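Local structure of geranylgeranyl pyrophosphate synthetase (Pyrococcus horikoshii, 1WY0) at residues R50-V53 with V54-T58; D156-F159 with E160-S163; E198-K201 with A202-W206; G235-I238 with R239-K242; A303-I306 with A307-M310. The protein probably catalyses the magnesium-dependent condensation of isopentenyl diphosphate with allylic diphosphates to build the C20 isoprenoid geranylgeranyl diphosphate. One frame throughout, in Å; residues are numbered along the deposited sequence.

Interaction 1: residues R50-V53 with V54-T58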
loop_
_atom_site.group_PDB
_atom_site.type_symbol
_atom_site.label_atom_id
_atom_site.label_comp_id
_atom_site.label_asym_id
_atom_site.label_seq_id
_atom_site.Cartn_x
_atom_site.Cartn_y
_atom_site.Cartn_z
ATOM N N ARG A 50 13.613 -14.483 -2.579
ATOM C CA ARG A 50 14.059 -13.121 -2.319
ATOM C C ARG A 50 14.702 -13.006 -0.945
ATOM O O ARG A 50 15.805 -12.486 -0.821
ATOM C CB ARG A 50 12.888 -12.146 -2.470
ATOM C CG ARG A 50 12.504 -11.980 -3.928
ATOM C CD ARG A 50 11.250 -11.155 -4.156
ATOM N NE ARG A 50 10.900 -11.185 -5.573
ATOM C CZ ARG A 50 10.481 -12.270 -6.218
ATOM N NH1 ARG A 50 10.340 -13.420 -5.577
ATOM N NH2 ARG A 50 10.231 -12.210 -7.516
ATOM N N PRO A 51 14.023 -13.488 0.106
ATOM C CA PRO A 51 14.607 -13.409 1.446
ATOM C C PRO A 51 15.929 -14.183 1.480
ATOM O O PRO A 51 16.891 -13.767 2.122
ATOM C CB PRO A 51 13.541 -14.057 2.326
ATOM C CG PRO A 51 12.273 -13.782 1.594
ATOM C CD PRO A 51 12.657 -14.036 0.161
ATOM N N PHE A 52 15.968 -15.314 0.780
ATOM C CA PHE A 52 17.175 -16.130 0.718
ATOM C C PHE A 52 18.328 -15.306 0.162
ATOM O O PHE A 52 19.458 -15.410 0.626
ATOM C CB PHE A 52 16.961 -17.359 -0.177
ATOM C CG PHE A 52 18.148 -18.290 -0.225
ATOM C CD1 PHE A 52 18.488 -19.067 0.877
ATOM C CD2 PHE A 52 18.933 -18.379 -1.369
ATOM C CE1 PHE A 52 19.590 -19.918 0.839
ATOM C CE2 PHE A 52 20.039 -19.229 -1.418
ATOM C CZ PHE A 52 20.366 -20.001 -0.310
ATOM N N VAL A 53 18.040 -14.482 -0.835
ATOM C CA VAL A 53 19.072 -13.655 -1.429
ATOM C C VAL A 53 19.555 -12.643 -0.407
ATOM O O VAL A 53 20.733 -12.279 -0.385
ATOM C CB VAL A 53 18.540 -12.946 -2.683
ATOM C CG1 VAL A 53 19.545 -11.916 -3.192
ATOM C CG2 VAL A 53 18.268 -13.981 -3.752
ATOM N N VAL A 54 18.649 -12.203 0.455
ATOM C CA VAL A 54 19.005 -11.242 1.482
ATOM C C VAL A 54 20.030 -11.855 2.442
ATOM O O VAL A 54 21.173 -11.405 2.515
ATOM C CB VAL A 54 17.766 -10.797 2.298
ATOM C CG1 VAL A 54 18.186 -9.827 3.383
ATOM C CG2 VAL A 54 16.733 -10.142 1.376
ATOM N N LEU A 55 19.605 -12.882 3.174
ATOM C CA LEU A 55 20.465 -13.558 4.142
ATOM C C LEU A 55 21.737 -14.109 3.505
ATOM O O LEU A 55 22.804 -14.050 4.105
ATOM C CB LEU A 55 19.699 -14.693 4.833
ATOM C CG LEU A 55 18.384 -14.272 5.497
ATOM C CD1 LEU A 55 17.730 -15.471 6.166
ATOM C CD2 LEU A 55 18.650 -13.175 6.508
ATOM N N THR A 56 21.627 -14.644 2.296
ATOM C CA THR A 56 22.793 -15.190 1.615
ATOM C C THR A 56 23.744 -14.076 1.196
ATOM O O THR A 56 24.959 -14.271 1.177
ATOM C CB THR A 56 22.403 -16.003 0.361
ATOM O OG1 THR A 56 21.517 -17.064 0.735
ATOM C CG2 THR A 56 23.639 -16.609 -0.285
ATOM N N SER A 57 23.195 -12.912 0.864
ATOM C CA SER A 57 24.019 -11.781 0.453
ATOM C C SER A 57 24.782 -11.192 1.624
ATOM O O SER A 57 25.898 -10.697 1.460
ATOM C CB SER A 57 23.163 -10.695 -0.195
ATOM O OG SER A 57 22.857 -11.029 -1.537
ATOM N N THR A 58 24.181 -11.246 2.807
ATOM C CA THR A 58 24.862 -10.743 3.994
ATOM C C THR A 58 26.014 -11.661 4.416
ATOM O O THR A 58 26.856 -11.318 5.236
ATOM C CB THR A 58 23.838 -10.637 5.126
ATOM O OG1 THR A 58 22.810 -9.719 4.741
ATOM C CG2 THR A 58 24.511 -10.117 6.399
#
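Buried helix 49-57 carries the closing Arg-Pro of the GGKxxRP sequence of polyprenyl synthetases, and its middle turns are held by Thr56 and Ser57 folding back onto the carbonyls of Phe52 and Val53. In relatives the arginine at the place of Arg50 belongs to the isopentenyl diphosphate pocket, and the same role is probable here. Past Pro51, whose lack of an N-H costs little this early in a helix, Leu55 N reaches Pro51 O at 3.0 Å, almost in line with the C=O bond. The next two carbonyls each accept twice. Phe52 O takes Thr56 N at 2.8 Å and Thr56 OG1 at 2.6 Å, the two donors coming from opposite faces of the carbonyl plane. Val53 O is gripped likewise, by Ser57 N at 2.8 Å and Ser57 OG at 2.7 Å. A short hydroxyl side chain suits both places, because it can satisfy its own polarity within the helix where water is scarce. Thr56 OG1 stands beside its backbone N (chi1 -58°), while the Phe52 ring swings away from its own N toward the carbonyl carbon (chi1 -177°). The hydroxyl oxygen therefore lies above the centre of the ring, 3.3 Å from Phe52 CZ, and one phenyl face shields the bond. Val53 CG1 meets Ser57 OG at 3.8 Å on another side of the helix. Phe52 rests on Arg10, Ile11 and Lys14 of helix 3-25; Pro51 and Val54 face helix 69-90, and Val53 and Ser57 lie against Ala186 of helix 167-193.

Interaction 2: residues D156-F159 with E160-S163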
loop_
_atom_site.group_PDB
_atom_site.type_symbol
_atom_site.label_atom_id
_atom_site.label_comp_id
_atom_site.label_asym_id
_atom_site.label_seq_id
_atom_site.Cartn_x
_atom_site.Cartn_y
_atom_site.Cartn_z
ATOM N N ASP A 156 3.246 -1.286 -17.182
ATOM C CA ASP A 156 2.713 -2.549 -17.670
ATOM C C ASP A 156 1.224 -2.406 -17.960
ATOM O O ASP A 156 0.708 -3.015 -18.900
ATOM C CB ASP A 156 2.967 -3.679 -16.664
ATOM C CG ASP A 156 2.885 -5.056 -17.309
ATOM O OD1 ASP A 156 3.258 -5.184 -18.503
ATOM O OD2 ASP A 156 2.469 -6.019 -16.634
ATOM N N LEU A 157 0.531 -1.588 -17.167
ATOM C CA LEU A 157 -0.894 -1.371 -17.398
ATOM C C LEU A 157 -1.098 -0.570 -18.687
ATOM O O LEU A 157 -1.980 -0.880 -19.473
ATOM C CB LEU A 157 -1.537 -0.610 -16.238
ATOM C CG LEU A 157 -1.784 -1.364 -14.938
ATOM C CD1 LEU A 157 -2.424 -0.427 -13.921
ATOM C CD2 LEU A 157 -2.678 -2.555 -15.209
ATOM N N GLU A 158 -0.282 0.456 -18.900
ATOM C CA GLU A 158 -0.406 1.280 -20.106
ATOM C C GLU A 158 -0.284 0.447 -21.380
ATOM O O GLU A 158 -0.931 0.743 -22.378
ATOM C CB GLU A 158 0.647 2.398 -20.111
ATOM C CG GLU A 158 0.387 3.506 -19.080
ATOM C CD GLU A 158 -0.670 4.515 -19.519
ATOM O OE1 GLU A 158 -0.303 5.519 -20.170
ATOM O OE2 GLU A 158 -1.870 4.307 -19.218
ATOM N N PHE A 159 0.541 -0.596 -21.347
ATOM C CA PHE A 159 0.724 -1.471 -22.503
ATOM C C PHE A 159 -0.617 -1.961 -23.051
ATOM O O PHE A 159 -0.803 -2.163 -24.243
ATOM C CB PHE A 159 1.559 -2.679 -22.072
ATOM C CG PHE A 159 3.012 -2.317 -21.954
ATOM C CD1 PHE A 159 3.494 -1.151 -22.542
ATOM C CD2 PHE A 159 3.876 -3.180 -21.302
ATOM C CE1 PHE A 159 4.850 -0.857 -22.471
ATOM C CE2 PHE A 159 5.230 -2.878 -21.235
ATOM C CZ PHE A 159 5.725 -1.718 -21.817
ATOM N N GLU A 160 -1.571 -2.191 -22.127
ATOM C CA GLU A 160 -2.872 -2.710 -22.549
ATOM C C GLU A 160 -3.578 -1.754 -23.515
ATOM O O GLU A 160 -4.456 -2.124 -24.277
ATOM C CB GLU A 160 -3.741 -2.911 -21.305
ATOM C CG GLU A 160 -4.974 -3.773 -21.586
ATOM C CD GLU A 160 -5.918 -3.718 -20.398
ATOM O OE1 GLU A 160 -5.478 -3.981 -19.285
ATOM O OE2 GLU A 160 -7.097 -3.426 -20.599
ATOM N N LYS A 161 -3.198 -0.470 -23.428
ATOM C CA LYS A 161 -3.795 0.583 -24.240
ATOM C C LYS A 161 -3.326 0.507 -25.695
ATOM O O LYS A 161 -3.522 1.420 -26.486
ATOM C CB LYS A 161 -3.404 1.933 -23.634
ATOM C CG LYS A 161 -4.550 2.565 -22.839
ATOM C CD LYS A 161 -4.050 3.562 -21.790
ATOM C CE LYS A 161 -4.620 4.968 -22.004
ATOM N NZ LYS A 161 -4.124 5.864 -20.960
ATOM N N LYS A 162 -2.577 -0.560 -26.018
ATOM C CA LYS A 162 -1.905 -0.577 -27.309
ATOM C C LYS A 162 -1.514 -1.999 -27.727
ATOM O O LYS A 162 -1.302 -2.883 -26.907
ATOM C CB LYS A 162 -0.650 0.293 -27.180
ATOM C CG LYS A 162 0.101 0.474 -28.504
ATOM C CD LYS A 162 1.350 1.347 -28.343
ATOM C CE LYS A 162 2.335 1.175 -29.501
ATOM N NZ LYS A 162 3.664 0.864 -28.975
ATOM N N SER A 163 -1.414 -2.258 -29.028
ATOM C CA SER A 163 -1.091 -3.595 -29.510
ATOM C C SER A 163 0.385 -3.987 -29.498
ATOM O O SER A 163 0.705 -5.118 -29.135
ATOM C CB SER A 163 -1.646 -3.792 -30.918
ATOM O OG SER A 163 -3.058 -3.712 -30.923
#
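Glu158 and Lys161 pair on the outer side of the turn that follows helix 132-159, whereas Phe159, next to Glu158 in sequence, is buried. The compact part is backbone. Glu160 N bonds to Leu157 O at 3.0 Å, Lys161 N to Glu158 O at 2.8 Å and Lys162 N to Phe159 O at 3.0 Å, each spanning three residues and each donor well above the carbonyl plane. The last of them closes a type I beta turn from Phe159 to Lys162. Lys161 CB sits 3.0 Å from Glu158 O, so the lysine begins close to the helical backbone. Outside, the two long side chains run alongside each other. Glu158 bends at chi2 (-79°), which brings its carboxylate round to the lysine, and Lys161 NZ meets OE2 on its syn side at 3.2 Å, slightly out of the carboxylate plane. A long flexible charged chain suits the exposed Lys161, while Glu158 is partly covered. With an alanine at Glu158, the Lys161 ammonium would probably lose its carboxylate mate and its chain be freer to swing. Phe159, large and apolar, suits the inner face, where it packs on Met173 of helix 167-193 and on Val165. Asp156 is salt-bridged to Lys177 of helix 167-193, while Leu157 and Glu158 lie against Leu112 and Val33 of the second subunit, so the last turn of helix 132-159 lies between helix 167-193 and that subunit.

Interaction 3: residues E198-K201 with A202-W206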
loop_
_atom_site.group_PDB
_atom_site.type_symbol
_atom_site.label_atom_id
_atom_site.label_comp_id
_atom_site.label_asym_id
_atom_site.label_seq_id
_atom_site.Cartn_x
_atom_site.Cartn_y
_atom_site.Cartn_z
ATOM N N GLU A 198 32.066 -1.572 -3.034
ATOM C CA GLU A 198 32.330 -2.320 -4.256
ATOM C C GLU A 198 31.559 -3.640 -4.267
ATOM O O GLU A 198 31.092 -4.119 -5.293
ATOM C CB GLU A 198 33.833 -2.592 -4.337
ATOM C CG GLU A 198 34.370 -2.476 -5.763
ATOM C CD GLU A 198 33.780 -1.253 -6.430
ATOM O OE1 GLU A 198 32.592 -1.261 -6.725
ATOM O OE2 GLU A 198 34.525 -0.305 -6.673
ATOM N N TYR A 199 31.476 -4.255 -3.071
ATOM C CA TYR A 199 30.641 -5.442 -2.930
ATOM C C TYR A 199 29.182 -5.113 -3.255
ATOM O O TYR A 199 28.529 -5.747 -4.074
ATOM C CB TYR A 199 30.721 -5.915 -1.477
ATOM C CG TYR A 199 32.072 -6.447 -1.152
ATOM C CD1 TYR A 199 32.398 -6.723 0.175
ATOM C CD2 TYR A 199 32.997 -6.726 -2.159
ATOM C CE1 TYR A 199 33.626 -7.283 0.492
ATOM C CE2 TYR A 199 34.232 -7.276 -1.839
ATOM C CZ TYR A 199 34.548 -7.550 -0.520
ATOM O OH TYR A 199 35.769 -8.113 -0.196
ATOM N N ILE A 200 28.667 -4.097 -2.535
ATOM C CA ILE A 200 27.266 -3.723 -2.693
ATOM C C ILE A 200 26.903 -3.454 -4.158
ATOM O O ILE A 200 25.839 -3.813 -4.643
ATOM C CB ILE A 200 26.998 -2.479 -1.843
ATOM C CG1 ILE A 200 27.104 -2.824 -0.354
ATOM C CG2 ILE A 200 25.571 -1.968 -2.104
ATOM C CD1 ILE A 200 27.075 -1.582 0.539
ATOM N N LYS A 201 27.815 -2.757 -4.861
ATOM C CA LYS A 201 27.552 -2.470 -6.268
ATOM C C LYS A 201 27.558 -3.746 -7.113
ATOM O O LYS A 201 26.939 -3.826 -8.166
ATOM C CB LYS A 201 28.622 -1.503 -6.776
ATOM C CG LYS A 201 28.123 -0.653 -7.945
ATOM C CD LYS A 201 29.264 -0.194 -8.856
ATOM C CE LYS A 201 29.065 -0.633 -10.310
ATOM N NZ LYS A 201 30.074 -1.632 -10.663
ATOM N N ALA A 202 28.311 -4.739 -6.607
ATOM C CA ALA A 202 28.374 -6.019 -7.298
ATOM C C ALA A 202 27.149 -6.883 -6.980
ATOM O O ALA A 202 26.590 -7.567 -7.831
ATOM C CB ALA A 202 29.651 -6.727 -6.844
ATOM N N LEU A 203 26.725 -6.851 -5.721
ATOM C CA LEU A 203 25.554 -7.599 -5.288
ATOM C C LEU A 203 24.306 -7.039 -5.962
ATOM O O LEU A 203 23.474 -7.791 -6.470
ATOM C CB LEU A 203 25.404 -7.515 -3.768
ATOM C CG LEU A 203 26.333 -8.425 -2.962
ATOM C CD1 LEU A 203 26.209 -8.116 -1.475
ATOM C CD2 LEU A 203 25.976 -9.881 -3.239
ATOM N N SER A 204 24.198 -5.712 -5.969
ATOM C CA SER A 204 23.076 -5.012 -6.580
ATOM C C SER A 204 22.937 -5.365 -8.055
ATOM O O SER A 204 21.835 -5.643 -8.528
ATOM C CB SER A 204 23.267 -3.502 -6.452
ATOM O OG SER A 204 23.598 -3.132 -5.127
ATOM N N SER A 205 24.062 -5.349 -8.772
ATOM C CA SER A 205 24.092 -5.651 -10.203
ATOM C C SER A 205 23.669 -7.086 -10.487
ATOM O O SER A 205 23.059 -7.380 -11.517
ATOM C CB SER A 205 25.499 -5.421 -10.747
ATOM O OG SER A 205 26.404 -6.338 -10.154
ATOM N N TRP A 206 24.011 -7.972 -9.565
ATOM C CA TRP A 206 23.629 -9.378 -9.660
ATOM C C TRP A 206 22.128 -9.576 -9.437
ATOM O O TRP A 206 21.472 -10.378 -10.086
ATOM C CB TRP A 206 24.423 -10.155 -8.610
ATOM C CG TRP A 206 24.035 -11.580 -8.623
ATOM C CD1 TRP A 206 24.645 -12.616 -9.364
ATOM C CD2 TRP A 206 22.996 -12.199 -7.827
ATOM N NE1 TRP A 206 24.096 -13.834 -9.110
ATOM C CE2 TRP A 206 23.016 -13.585 -8.121
ATOM C CE3 TRP A 206 22.062 -11.705 -6.916
ATOM C CZ2 TRP A 206 22.117 -14.435 -7.504
ATOM C CZ3 TRP A 206 21.163 -12.560 -6.298
ATOM C CH2 TRP A 206 21.187 -13.932 -6.601
#
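Ala202 meets the carbonyls of Glu198 and Tyr199 in the first turns of helix 197-224, with its CB 3.1 Å from Tyr199 O; alanine adds nothing beyond CB at this buried place. Its N makes two weak bonds, one to each of those oxygens. Leu203 comes next. Its N reaches Tyr199 O at 2.7 Å, almost straight out from the carbonyl, and CG lies 3.6 Å from the same oxygen while the branched end leads off to Leu330. Ser204 then returns to Ile200. Its N donates to Ile200 O at 2.8 Å, and its hydroxyl, placed beside its own backbone N (chi1 -49°), is directed to the same oxygen; that second bond is modelled so short that its exact length is doubtful. The buried hydroxyl is thus turned to the helix's own carbonyl, with Ile200 CG2 3.8 Å from Ser204 OG. Ser205 N makes a weak bond to Lys201 O at 3.3 Å. Its side chain uses a different rotamer: OG lies between backbone N and carbonyl carbon (chi1 65°) and bonds to Ala202 O at 2.6 Å. Trp206 N reaches that oxygen at 3.1 Å from the same face of its plane, giving Ala202 O two donors. The bulky indole of Trp206 points away from this turn, and its NE1 is hydrogen-bonded to Asn315 OD1. Around the contact, Ile200 and Ser204 pack on helix 167-193, Leu203 and Trp206 rest on helix 325-336, and Asn196 accepts from Glu198 N and Tyr199 N near the helix start.

Interaction 4: residues G235-I238 with R239-K242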
loop_
_atom_site.group_PDB
_atom_site.type_symbol
_atom_site.label_atom_id
_atom_site.label_comp_id
_atom_site.label_asym_id
_atom_site.label_seq_id
_atom_site.Cartn_x
_atom_site.Cartn_y
_atom_site.Cartn_z
ATOM N N GLY A 235 2.036 -21.464 -24.707
ATOM C CA GLY A 235 1.459 -20.303 -25.378
ATOM C C GLY A 235 0.300 -19.690 -24.590
ATOM O O GLY A 235 -0.527 -18.962 -25.122
ATOM N N SER A 236 0.152 -19.858 -23.281
ATOM C CA SER A 236 -0.933 -19.177 -22.593
ATOM C C SER A 236 -0.646 -17.675 -22.561
ATOM O O SER A 236 -1.559 -16.867 -22.426
ATOM C CB SER A 236 -1.121 -19.730 -21.173
ATOM O OG SER A 236 0.077 -19.662 -20.424
ATOM N N ASP A 237 0.624 -17.300 -22.688
ATOM C CA ASP A 237 0.979 -15.888 -22.713
ATOM C C ASP A 237 0.544 -15.292 -24.055
ATOM O O ASP A 237 0.323 -14.086 -24.165
ATOM C CB ASP A 237 2.486 -15.682 -22.531
ATOM C CG ASP A 237 2.935 -15.829 -21.083
ATOM O OD1 ASP A 237 2.077 -15.814 -20.174
ATOM O OD2 ASP A 237 4.156 -15.938 -20.854
ATOM N N ILE A 238 0.425 -16.135 -25.077
ATOM C CA ILE A 238 -0.001 -15.658 -26.391
ATOM C C ILE A 238 -1.502 -15.399 -26.346
ATOM O O ILE A 238 -2.003 -14.393 -26.853
ATOM C CB ILE A 238 0.253 -16.702 -27.498
ATOM C CG1 ILE A 238 1.744 -17.042 -27.584
ATOM C CG2 ILE A 238 -0.254 -16.165 -28.837
ATOM C CD1 ILE A 238 2.612 -15.874 -27.995
ATOM N N ARG A 239 -2.212 -16.335 -25.730
ATOM C CA ARG A 239 -3.650 -16.213 -25.563
ATOM C C ARG A 239 -3.967 -15.028 -24.659
ATOM O O ARG A 239 -5.015 -14.399 -24.734
ATOM C CB ARG A 239 -4.176 -17.501 -24.924
ATOM C CG ARG A 239 -3.961 -18.735 -25.802
ATOM C CD ARG A 239 -5.225 -19.599 -25.894
ATOM N NE ARG A 239 -4.930 -20.994 -25.549
ATOM C CZ ARG A 239 -5.118 -21.369 -24.269
ATOM N NH1 ARG A 239 -5.553 -20.495 -23.379
ATOM N NH2 ARG A 239 -4.857 -22.627 -23.903
ATOM N N LYS A 240 -3.014 -14.766 -23.746
ATOM C CA LYS A 240 -3.183 -13.660 -22.813
ATOM C C LYS A 240 -2.872 -12.315 -23.471
ATOM O O LYS A 240 -3.247 -11.251 -22.994
ATOM C CB LYS A 240 -2.222 -13.880 -21.645
ATOM C CG LYS A 240 -2.936 -14.372 -20.387
ATOM C CD LYS A 240 -2.061 -15.328 -19.571
ATOM C CE LYS A 240 -1.016 -14.586 -18.729
ATOM N NZ LYS A 240 0.087 -15.491 -18.410
ATOM N N GLY A 241 -2.129 -12.387 -24.586
ATOM C CA GLY A 241 -1.608 -11.156 -25.153
ATOM C C GLY A 241 -0.657 -10.484 -24.163
ATOM O O GLY A 241 -0.697 -9.280 -23.944
ATOM N N LYS A 242 0.225 -11.242 -23.525
ATOM C CA LYS A 242 1.150 -10.667 -22.559
ATOM C C LYS A 242 2.367 -10.071 -23.259
ATOM O O LYS A 242 2.912 -10.679 -24.170
ATOM C CB LYS A 242 1.606 -11.747 -21.580
ATOM C CG LYS A 242 2.378 -11.234 -20.396
ATOM C CD LYS A 242 3.161 -12.373 -19.743
ATOM C CE LYS A 242 3.814 -11.925 -18.461
ATOM N NZ LYS A 242 4.738 -12.983 -17.957
HETATM O O HOH W 1 3.011 -13.251 -25.048
#
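Asp237 carries its carboxylate beside its own backbone N (chi1 -78°), and Lys240, kinked at chi2 and chi3 (79° at the latter), curls back along the same side of the short helix 236-240 to meet it. The two side chains run together, and Lys240 NZ reaches Asp237 OD1 at 2.7 Å, nearly in line with the C-O bond. On the way its aliphatic part presses on the backbone, CD lying 3.3 Å from Ser236 O. Lys242, extended throughout, runs alongside Asp237 too: its CD is 3.7 Å from Asp237 CG, but its ammonium goes on to a salt bridge with Asp219. A leucine in place of Asp237 would probably leave Lys240 without a partner and strip one acidic neighbour from Lys242. Asp237 O, too, is central: it accepts Lys242 N at 2.9 Å along an almost straight bond, and a water donates to Lys242 O and, weakly, to Asp237 O. Gly241 N makes a weak 3.0 Å bond to Ile238 O. Glycine suits that place because phi is 62°. Gly235, at the N-cap, also has positive phi, and a CB there would be jammed against the preceding carbonyl. Asp219 and Asp222, partners of Lys242 and of Asp237 N, lie in the DDxxD sequence that in relatives holds magnesium and the allylic diphosphate. The helix end itself is a Schellman motif with Gly241 as its C' residue.

Interaction 5: residues A303-I306 with A307-M310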
loop_
_atom_site.group_PDB
_atom_site.type_symbol
_atom_site.label_atom_id
_atom_site.label_comp_id
_atom_site.label_asym_id
_atom_site.label_seq_id
_atom_site.Cartn_x
_atom_site.Cartn_y
_atom_site.Cartn_z
ATOM N N ALA A 303 15.386 -13.869 -26.828
ATOM C CA ALA A 303 15.112 -13.656 -25.408
ATOM C C ALA A 303 15.874 -14.646 -24.526
ATOM O O ALA A 303 16.336 -14.296 -23.432
ATOM C CB ALA A 303 13.610 -13.759 -25.145
ATOM N N ALA A 304 16.006 -15.882 -24.998
ATOM C CA ALA A 304 16.735 -16.901 -24.243
ATOM C C ALA A 304 18.188 -16.462 -24.034
ATOM O O ALA A 304 18.745 -16.600 -22.940
ATOM C CB ALA A 304 16.687 -18.235 -24.983
ATOM N N GLU A 305 18.790 -15.923 -25.091
ATOM C CA GLU A 305 20.177 -15.468 -25.040
ATOM C C GLU A 305 20.341 -14.277 -24.118
ATOM O O GLU A 305 21.296 -14.210 -23.345
ATOM C CB GLU A 305 20.670 -15.098 -26.443
ATOM C CG GLU A 305 20.886 -16.296 -27.340
ATOM C CD GLU A 305 21.029 -17.588 -26.555
ATOM O OE1 GLU A 305 21.963 -17.691 -25.731
ATOM O OE2 GLU A 305 20.196 -18.499 -26.759
ATOM N N ILE A 306 19.416 -13.330 -24.206
ATOM C CA ILE A 306 19.479 -12.160 -23.348
ATOM C C ILE A 306 19.479 -12.602 -21.894
ATOM O O ILE A 306 20.267 -12.115 -21.083
ATOM C CB ILE A 306 18.283 -11.229 -23.589
ATOM C CG1 ILE A 306 18.457 -10.516 -24.925
ATOM C CG2 ILE A 306 18.155 -10.232 -22.458
ATOM C CD1 ILE A 306 19.835 -9.884 -25.102
ATOM N N ALA A 307 18.592 -13.538 -21.574
ATOM C CA ALA A 307 18.488 -14.055 -20.215
ATOM C C ALA A 307 19.803 -14.694 -19.770
ATOM O O ALA A 307 20.291 -14.422 -18.670
ATOM C CB ALA A 307 17.357 -15.070 -20.133
ATOM N N LYS A 308 20.376 -15.541 -20.625
ATOM C CA LYS A 308 21.637 -16.205 -20.299
ATOM C C LYS A 308 22.768 -15.196 -20.122
ATOM O O LYS A 308 23.575 -15.313 -19.199
ATOM C CB LYS A 308 22.003 -17.223 -21.382
ATOM C CG LYS A 308 21.445 -18.616 -21.122
ATOM C CD LYS A 308 20.875 -19.234 -22.386
ATOM C CE LYS A 308 21.877 -20.167 -23.044
ATOM N NZ LYS A 308 21.588 -20.366 -24.499
ATOM N N ASP A 309 22.829 -14.203 -21.001
ATOM C CA ASP A 309 23.868 -13.195 -20.887
ATOM C C ASP A 309 23.778 -12.472 -19.547
ATOM O O ASP A 309 24.778 -12.322 -18.846
ATOM C CB ASP A 309 23.769 -12.186 -22.030
ATOM C CG ASP A 309 24.139 -12.787 -23.372
ATOM O OD1 ASP A 309 24.752 -13.880 -23.390
ATOM O OD2 ASP A 309 23.829 -12.161 -24.412
ATOM N N MET A 310 22.580 -12.036 -19.179
ATOM C CA MET A 310 22.394 -11.334 -17.914
ATOM C C MET A 310 22.825 -12.212 -16.743
ATOM O O MET A 310 23.347 -11.727 -15.742
ATOM C CB MET A 310 20.929 -10.929 -17.760
ATOM C CG MET A 310 20.545 -9.748 -18.623
ATOM S SD MET A 310 18.775 -9.512 -18.716
ATOM C CE MET A 310 18.496 -8.637 -17.200
HETATM O O HOH W 2 24.000 -16.522 -24.079
#
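Glu305 and Lys308 lie side by side and point the same way across one turn of helix 299-315. A bend at chi2 (-20°) folds the glutamate head round, and the lysine, kinked at chi2 and chi3, drapes past Ala304 O before its end turns to the carboxylate. Lys308 NZ uses the syn lone pair of Glu305 OE1 at 3.0 Å and makes a weaker bond to OE2 at 3.2 Å, so one ammonium spans both oxygens. That positive charge probably eases the repulsion between Glu305 OE2 and the nearby Asp301 OD1. The carboxylates of Glu305 and Asp309, like in charge and 5.3 Å apart from OE1 to OD1, are bridged by a water, which donates to Glu305 OE1 at 2.9 Å and to Asp309 OD1 at 2.8 Å. In the backbone, Asp309 N bonds to Glu305 O at 2.8 Å. Ile306 and Met310 meet at an angle on another side, the isoleucine methyl CG2 touching the sulfur SD at 3.9 Å. Met310 CG stands beside its own backbone N (chi1 -75°), which sends the flexible thioether back along the helix toward Ile306. Charged residues thus suit the outer side and apolar ones the inner. Alanines fit where helices come close: Ala303 and Ala307 rest on Ile216 of helix 197-224, Met310 packs on Asn209 and Ile212 of that helix, and Ile306 lies on Leu245 of helix 245-253.

How the interactions relate
Interactions 1 and 3 pack directly together: Val53 CG1 lies 3.6 Å from Trp206 CZ3, and Ser57 OG is 3.7 Å from Leu203 CD2. Helix 197-224 ties three contacts together, carrying interaction 3 near its start, packing against interaction 5 further along, and meeting interaction 4 through Asp219. Interactions 2 and 4 come near without touching, nearest atoms about 6 Å apart. Arg50 of interaction 1 and the DDxxD aspartates beside Lys242 of interaction 4 probably face the active site, the nearest atoms of these two contacts being about 12 Å apart. The side chains of Leu157 and Arg50 are each some way from a bound mercury ion, about 9 and 13 Å.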